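Local coordinates for protein similar to yteR (Bacilus subtilis) (PDB 4WU0) that probably hydrolyses unsaturated rhamnogalacturonan fragments of pectin, as a YteR-like glycoside hydrolase of family GH105, at residues D55-D61 with K94-A98; S268-Y272 with P350-A354; K292-L298 with A354-Y358. All blocks are in the same frame, centred on the assembly; numbering follows the deposited sequence.

Interaction 1 (D55-D61 with K94-A98)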
# COMPACT_ATOMS: atom_id res chain seq x y z
N ASP A 55 19.69 -8.44 1.34
CA ASP A 55 21.03 -8.69 0.81
C ASP A 55 21.02 -9.15 -0.64
O ASP A 55 22.02 -9.03 -1.36
CB ASP A 55 21.79 -9.70 1.68
CG ASP A 55 22.44 -9.06 2.91
OD1 ASP A 55 22.66 -7.83 2.93
OD2 ASP A 55 22.76 -9.80 3.86
N THR A 56 19.90 -9.71 -1.09
CA THR A 56 19.73 -10.03 -2.51
C THR A 56 19.86 -8.78 -3.36
O THR A 56 20.40 -8.83 -4.48
CB THR A 56 18.34 -10.65 -2.77
OG1 THR A 56 18.34 -12.00 -2.31
CG2 THR A 56 18.00 -10.66 -4.26
N PHE A 57 19.33 -7.67 -2.85
CA PHE A 57 19.17 -6.46 -3.65
C PHE A 57 20.26 -5.43 -3.44
O PHE A 57 20.63 -4.73 -4.38
CB PHE A 57 17.82 -5.81 -3.33
CG PHE A 57 16.65 -6.71 -3.60
CD1 PHE A 57 16.33 -7.07 -4.89
CD2 PHE A 57 15.88 -7.19 -2.55
CE1 PHE A 57 15.25 -7.93 -5.15
CE2 PHE A 57 14.79 -8.04 -2.80
CZ PHE A 57 14.48 -8.40 -4.10
N ILE A 58 20.72 -5.28 -2.21
CA ILE A 58 21.61 -4.16 -1.89
C ILE A 58 23.07 -4.57 -1.89
O ILE A 58 23.55 -5.25 -0.98
CB ILE A 58 21.26 -3.52 -0.54
CG1 ILE A 58 19.75 -3.30 -0.39
CG2 ILE A 58 21.98 -2.20 -0.38
CD1 ILE A 58 19.12 -2.49 -1.53
N ASN A 59 23.77 -4.12 -2.93
CA ASN A 59 25.18 -4.40 -3.07
C ASN A 59 25.98 -3.54 -2.09
O ASN A 59 25.48 -2.55 -1.59
CB ASN A 59 25.61 -4.10 -4.50
CG ASN A 59 24.95 -5.02 -5.52
OD1 ASN A 59 24.91 -6.24 -5.34
ND2 ASN A 59 24.44 -4.44 -6.59
N GLU A 60 27.22 -3.93 -1.81
CA GLU A 60 28.02 -3.21 -0.84
C GLU A 60 28.20 -1.75 -1.23
O GLU A 60 28.29 -0.89 -0.36
CB GLU A 60 29.39 -3.88 -0.66
CG GLU A 60 30.23 -3.29 0.48
CD GLU A 60 29.49 -3.28 1.82
OE1 GLU A 60 28.75 -4.24 2.10
OE2 GLU A 60 29.65 -2.30 2.58
N ASP A 61 28.24 -1.47 -2.53
CA ASP A 61 28.42 -0.09 -3.00
C ASP A 61 27.11 0.71 -3.05
O ASP A 61 27.10 1.86 -3.48
CB ASP A 61 29.12 -0.05 -4.37
CG ASP A 61 28.26 -0.57 -5.51
OD1 ASP A 61 27.16 -1.10 -5.29
OD2 ASP A 61 28.74 -0.49 -6.67
N LYS A 94 25.70 0.97 3.26
CA LYS A 94 25.18 0.55 1.97
C LYS A 94 23.69 0.86 1.86
O LYS A 94 23.19 1.13 0.78
CB LYS A 94 25.47 -0.93 1.68
CG LYS A 94 24.63 -1.96 2.44
CD LYS A 94 25.04 -3.35 1.98
CE LYS A 94 24.03 -4.44 2.35
NZ LYS A 94 24.34 -5.74 1.64
N TYR A 95 22.99 0.85 2.99
CA TYR A 95 21.56 1.14 2.96
C TYR A 95 21.35 2.63 2.66
O TYR A 95 20.45 3.00 1.92
CB TYR A 95 20.90 0.79 4.30
CG TYR A 95 20.96 -0.68 4.65
CD1 TYR A 95 20.63 -1.66 3.72
CD2 TYR A 95 21.36 -1.08 5.91
CE1 TYR A 95 20.69 -2.99 4.04
CE2 TYR A 95 21.41 -2.42 6.25
CZ TYR A 95 21.08 -3.37 5.31
OH TYR A 95 21.15 -4.71 5.67
N ARG A 96 22.16 3.47 3.28
CA ARG A 96 22.07 4.90 3.04
C ARG A 96 22.41 5.22 1.58
O ARG A 96 21.75 6.05 0.95
CB ARG A 96 22.99 5.67 3.97
CG ARG A 96 22.95 7.17 3.79
CD ARG A 96 21.64 7.76 4.26
NE ARG A 96 21.61 9.21 4.01
CZ ARG A 96 20.87 9.82 3.09
NH1 ARG A 96 20.06 9.14 2.30
NH2 ARG A 96 20.95 11.14 2.96
N LYS A 97 23.42 4.55 1.02
CA LYS A 97 23.79 4.81 -0.37
C LYS A 97 22.68 4.38 -1.31
O LYS A 97 22.40 5.05 -2.29
CB LYS A 97 25.10 4.12 -0.74
CG LYS A 97 26.33 4.73 -0.09
CD LYS A 97 27.56 3.90 -0.42
CE LYS A 97 28.83 4.51 0.14
NZ LYS A 97 29.92 3.52 0.09
N ALA A 98 22.05 3.25 -1.01
CA ALA A 98 20.91 2.77 -1.78
C ALA A 98 19.75 3.76 -1.72
O ALA A 98 19.08 4.03 -2.72
CB ALA A 98 20.48 1.37 -1.29
O HOH W 1 20.54 -6.37 3.72
O HOH W 2 27.69 -0.99 4.28
O HOH W 3 27.22 -6.30 1.79

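Interaction 2 (S268-Y272 with P350-A354)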
# COMPACT_ATOMS: atom_id res chain seq x y z
N SER A 268 -7.37 -6.07 4.23
CA SER A 268 -6.35 -5.93 5.27
C SER A 268 -5.82 -4.51 5.34
O SER A 268 -5.56 -3.97 6.43
CB SER A 268 -5.20 -6.91 5.04
OG SER A 268 -5.60 -8.27 5.25
N MET A 269 -5.62 -3.91 4.17
CA MET A 269 -5.11 -2.54 4.08
C MET A 269 -6.10 -1.58 4.72
O MET A 269 -5.71 -0.65 5.44
CB MET A 269 -4.91 -2.15 2.63
CG MET A 269 -3.78 -2.84 1.97
SD MET A 269 -3.60 -2.28 0.27
CE MET A 269 -2.31 -3.39 -0.24
N ILE A 270 -7.38 -1.81 4.46
CA ILE A 270 -8.44 -0.94 4.99
C ILE A 270 -8.48 -1.08 6.51
O ILE A 270 -8.61 -0.10 7.23
CB ILE A 270 -9.80 -1.28 4.36
CG1 ILE A 270 -9.74 -0.92 2.88
CG2 ILE A 270 -10.94 -0.56 5.06
CD1 ILE A 270 -10.84 -1.51 2.03
N VAL A 271 -8.41 -2.31 7.01
CA VAL A 271 -8.43 -2.53 8.46
C VAL A 271 -7.23 -1.89 9.14
O VAL A 271 -7.35 -1.29 10.20
CB VAL A 271 -8.49 -4.04 8.77
CG1 VAL A 271 -8.29 -4.31 10.28
CG2 VAL A 271 -9.85 -4.58 8.32
N TYR A 272 -6.06 -2.00 8.53
CA TYR A 272 -4.86 -1.34 9.04
C TYR A 272 -5.07 0.16 9.15
O TYR A 272 -4.75 0.75 10.17
CB TYR A 272 -3.70 -1.63 8.10
CG TYR A 272 -2.48 -0.76 8.31
CD1 TYR A 272 -1.60 -1.01 9.35
CD2 TYR A 272 -2.23 0.32 7.48
CE1 TYR A 272 -0.47 -0.22 9.53
CE2 TYR A 272 -1.10 1.10 7.65
CZ TYR A 272 -0.23 0.83 8.66
OH TYR A 272 0.89 1.61 8.80
N PRO A 350 0.12 -6.30 4.39
CA PRO A 350 -0.99 -5.59 5.04
C PRO A 350 -1.61 -6.39 6.17
O PRO A 350 -2.01 -5.80 7.17
CB PRO A 350 -1.98 -5.37 3.89
CG PRO A 350 -1.09 -5.26 2.69
CD PRO A 350 0.01 -6.25 2.91
N PHE A 351 -1.68 -7.70 6.03
CA PHE A 351 -2.21 -8.51 7.13
C PHE A 351 -1.32 -8.44 8.38
O PHE A 351 -1.80 -8.30 9.50
CB PHE A 351 -2.45 -9.97 6.73
CG PHE A 351 -3.01 -10.79 7.85
CD1 PHE A 351 -4.34 -10.72 8.16
CD2 PHE A 351 -2.17 -11.55 8.66
CE1 PHE A 351 -4.86 -11.43 9.26
CE2 PHE A 351 -2.69 -12.27 9.73
CZ PHE A 351 -4.05 -12.19 10.02
N LEU A 352 -0.00 -8.52 8.20
CA LEU A 352 0.91 -8.34 9.32
C LEU A 352 0.73 -6.99 9.98
O LEU A 352 0.73 -6.88 11.21
CB LEU A 352 2.35 -8.42 8.81
CG LEU A 352 2.88 -9.79 8.42
CD1 LEU A 352 4.15 -9.64 7.58
CD2 LEU A 352 3.16 -10.59 9.69
N LEU A 353 0.63 -5.94 9.16
CA LEU A 353 0.49 -4.58 9.67
C LEU A 353 -0.83 -4.37 10.41
O LEU A 353 -0.85 -3.75 11.48
CB LEU A 353 0.64 -3.55 8.53
CG LEU A 353 2.03 -3.53 7.90
CD1 LEU A 353 2.04 -2.72 6.60
CD2 LEU A 353 3.06 -2.94 8.87
N ALA A 354 -1.92 -4.88 9.85
CA ALA A 354 -3.21 -4.81 10.53
C ALA A 354 -3.14 -5.56 11.85
O ALA A 354 -3.70 -5.10 12.85
CB ALA A 354 -4.30 -5.41 9.64

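Interaction 3 (K292-L298 with A354-Y358)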
# COMPACT_ATOMS: atom_id res chain seq x y z
N LYS A 292 -12.14 -3.42 15.17
CA LYS A 292 -11.86 -4.72 15.78
C LYS A 292 -12.66 -5.83 15.09
O LYS A 292 -12.13 -6.90 14.81
CB LYS A 292 -12.18 -4.68 17.26
CG LYS A 292 -11.13 -3.92 18.04
CD LYS A 292 -11.60 -3.45 19.40
CE LYS A 292 -12.11 -4.54 20.26
NZ LYS A 292 -12.49 -3.98 21.61
N GLU A 293 -13.93 -5.56 14.84
CA GLU A 293 -14.80 -6.53 14.19
C GLU A 293 -14.33 -6.84 12.77
O GLU A 293 -14.34 -8.00 12.33
CB GLU A 293 -16.23 -5.98 14.19
CG GLU A 293 -17.24 -6.82 13.53
CD GLU A 293 -18.62 -6.16 13.54
OE1 GLU A 293 -18.74 -5.01 13.04
OE2 GLU A 293 -19.56 -6.79 14.06
N ALA A 294 -13.89 -5.82 12.06
CA ALA A 294 -13.39 -6.00 10.70
C ALA A 294 -12.11 -6.82 10.71
O ALA A 294 -11.92 -7.69 9.85
CB ALA A 294 -13.17 -4.64 10.01
N TYR A 295 -11.22 -6.55 11.67
CA TYR A 295 -10.03 -7.34 11.83
C TYR A 295 -10.36 -8.81 12.04
O TYR A 295 -9.78 -9.68 11.40
CB TYR A 295 -9.15 -6.86 12.99
CG TYR A 295 -7.93 -7.72 13.10
CD1 TYR A 295 -6.88 -7.57 12.22
CD2 TYR A 295 -7.84 -8.73 14.05
CE1 TYR A 295 -5.77 -8.40 12.29
CE2 TYR A 295 -6.74 -9.55 14.13
CZ TYR A 295 -5.71 -9.39 13.24
OH TYR A 295 -4.60 -10.21 13.34
N LYS A 296 -11.28 -9.11 12.95
CA LYS A 296 -11.66 -10.49 13.17
C LYS A 296 -12.27 -11.10 11.89
O LYS A 296 -12.10 -12.29 11.62
CB LYS A 296 -12.61 -10.58 14.36
CG LYS A 296 -11.84 -10.50 15.68
CD LYS A 296 -12.69 -10.77 16.88
CE LYS A 296 -13.71 -9.67 17.02
NZ LYS A 296 -14.49 -9.76 18.29
N GLY A 297 -12.92 -10.27 11.09
CA GLY A 297 -13.42 -10.69 9.80
C GLY A 297 -12.32 -11.13 8.85
O GLY A 297 -12.49 -12.06 8.07
N LEU A 298 -11.17 -10.47 8.89
CA LEU A 298 -10.04 -10.92 8.08
C LEU A 298 -9.66 -12.37 8.43
O LEU A 298 -9.38 -13.20 7.56
CB LEU A 298 -8.83 -10.03 8.31
CG LEU A 298 -8.94 -8.55 8.06
CD1 LEU A 298 -7.63 -7.89 8.45
CD2 LEU A 298 -9.23 -8.31 6.60
N ALA A 354 -1.92 -4.88 9.85
CA ALA A 354 -3.21 -4.81 10.53
C ALA A 354 -3.14 -5.56 11.85
O ALA A 354 -3.70 -5.10 12.85
CB ALA A 354 -4.30 -5.41 9.64
N SER A 355 -2.50 -6.72 11.86
CA SER A 355 -2.39 -7.52 13.08
C SER A 355 -1.63 -6.76 14.15
O SER A 355 -2.03 -6.74 15.31
CB SER A 355 -1.66 -8.83 12.79
OG SER A 355 -2.38 -9.60 11.85
N TYR A 356 -0.53 -6.12 13.77
CA TYR A 356 0.24 -5.34 14.72
C TYR A 356 -0.63 -4.24 15.33
O TYR A 356 -0.62 -4.04 16.54
CB TYR A 356 1.48 -4.75 14.05
CG TYR A 356 2.24 -3.78 14.92
CD1 TYR A 356 3.12 -4.23 15.88
CD2 TYR A 356 2.06 -2.41 14.78
CE1 TYR A 356 3.82 -3.34 16.69
CE2 TYR A 356 2.74 -1.51 15.60
CZ TYR A 356 3.62 -1.99 16.54
OH TYR A 356 4.31 -1.11 17.35
N GLU A 357 -1.40 -3.55 14.49
CA GLU A 357 -2.23 -2.44 15.01
C GLU A 357 -3.34 -2.96 15.91
O GLU A 357 -3.67 -2.34 16.91
CB GLU A 357 -2.85 -1.64 13.87
CG GLU A 357 -1.87 -0.78 13.09
CD GLU A 357 -1.37 0.45 13.85
OE1 GLU A 357 -2.03 0.91 14.81
OE2 GLU A 357 -0.29 0.97 13.46
N TYR A 358 -3.94 -4.08 15.53
CA TYR A 358 -5.00 -4.69 16.33
C TYR A 358 -4.47 -5.07 17.71
O TYR A 358 -5.08 -4.78 18.73
CB TYR A 358 -5.53 -5.93 15.64
CG TYR A 358 -6.59 -6.66 16.44
CD1 TYR A 358 -7.90 -6.26 16.38
CD2 TYR A 358 -6.26 -7.75 17.23
CE1 TYR A 358 -8.88 -6.93 17.09
CE2 TYR A 358 -7.22 -8.42 17.95
CZ TYR A 358 -8.53 -8.01 17.87
OH TYR A 358 -9.52 -8.66 18.59
O HOH W 4 -12.13 -7.92 19.21

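Interaction 1 (D55-D61 with K94-A98)
Lys94 reaches from its helix across the loop 55-61 and sets its ammonium group between Asp55 and the backbone of Ile58. NZ forms a salt bridge of 3.0 Å with Asp55 OD1, which it meets from above the carboxylate plane. It also donates to Ile58 O at 2.8 Å, with a C=O...N angle of 155°. Water 3 is a third partner and links NZ to Glu60 OE1. The ammonium is thus gripped by a charge, a carbonyl and a water. The Lys94 chain is extended beyond CG, and a chi1 of 74° tucks CG over the backbone, flanked by N and C. This lays the methylenes along the loop, where CB lies 3.5 Å from Glu60 O. Ile58 packs beneath, its CG2 3.9 Å from Lys94 CG and 4.0 Å from Ala98 CB.

Two more waters bridge the segments. Water 1 donates to Asp55 OD1 and accepts from Tyr95 OH, lying in the plane of the Tyr95 ring. Water 2 joins Glu60 OE2 to Lys94 N. Further out, Asn59 and Asp61 both bond Thr63, and Leu83 and Ile64 pack on Ile58. The contact is loop-to-helix packing at the periphery of a helical fold. It fastens the connection between helices 44-54 and 80-90 to helix 93-108 in the (alpha/alpha)6 barrel expected of a glycoside hydrolase of the family 88/105 type.

Interaction 2 (S268-Y272 with P350-A354)
The Tyr272 ring meets helix 345-360 obliquely, with Leu353 CB 3.5 Å from its CD1. The Phe351 ring meets Ser268 at its edge, where OG lies near the ring plane, 4.0 Å from CD1. These rings border a buried helix-helix interface inside the helical domain of a six-hairpin glycosidase. The axes of 268-272 and 350-354 run nearly parallel, at 26°, and approach to 8.1 Å.

The small Ala354 and Ser268 are consistent with this close approach. Ala354 fits its methyl group against the turn of the facing helix, with CB 3.7 Å from Ser268 O, and touches Tyr272 CB and Val271 CG1 as well. Tyr272 holds CG anti to the backbone N (chi1 166°), which sends the ring past Ala354 to the side of Leu353. Its hydroxyl, buried with the ring, bonds Asp211 and Lys276. The OG of Ser268 likewise turns back to its own helix and bonds Ala264 O, so its contribution across the interface is packing.

Met269 and Pro350 lie side by side and point the same way. The extended methionine chain runs along the proline ring. Around them, Met207 and Trp204 of helix 199-215 touch Met269, while Leu29 of helix 25-41 packs against Pro350 and Leu353. Helices 199-215 and 25-41 thus flank the interface. Pro350 CG touches the methionine twice: Met269 CG and Met269 CE each stand 3.7 Å from it.

Interaction 3 (K292-L298 with A354-Y358)
Two helices of the barrel of paired helices, the (alpha/alpha)6 fold expected of GH88 and GH105 enzymes, meet here through an offset aromatic stack near the C-terminus. They are 288-302 and 345-360. The segment axes stay 10.8 Å apart, and the two tyrosines bridge the distance. The ring centroids of Tyr295 and Tyr358 are 4.2 Å apart. Their planes are inclined at 19°. Tyr295 CD2 lies over the centre of the Tyr358 ring, 3.4 Å from Tyr358 CD1. In return, Tyr358 CG sits above the Tyr295 face, offset toward its rim. Tyr358 CB makes a CH-pi contact with the same ring, 3.8 Å from its centroid and almost along the ring normal. Both side chains have CG opposite the backbone N, which carries each ring out toward the facing helix.

Beyond the stack, Tyr295 OH reaches 2.7 Å from Ser355 OG, which lies in the plane of the ring. Ser355 OG also bonds Phe351 O one turn back, and this holds OG beside the tyrosine. On the inner side, Ala354 CB packs on Tyr295 CD1 and Leu298 CD1. At the outer end, Lys292 CG is 3.9 Å from Tyr358 CE1, while its NZ pairs with Glu289. Water 4 lies 2.8 Å from Tyr358 OH and weakly accepts from Lys296 NZ.

The contact is mainly aromatic and apolar, with polar atoms at its two hydroxyl ends. The hydroxyls of Tyr295 and Ser355 lie close at the buried end, and Tyr358 OH is met by water at the partly exposed margin.

Interaction 1 comes first along the chain and stands apart. Its centre is 28 Å from that of interaction 2 and 34 Å from that of interaction 3, and it touches neither. It ties the loop after helix 44-54 to helix 93-108 on a distant part of the fold. Interactions 2 and 3 lie 7 Å apart, centre to centre, and share Ala354. They join the C-terminal helix 345-360 to two successive helices, 264-279 and 288-302, which also touch each other: Val271 CG2 is 3.7 Å from Ala294 CB. The last helix thus closes a three-helix cluster, buried at interaction 2 and partly exposed at interaction 3. All three probably belong to one helical barrel.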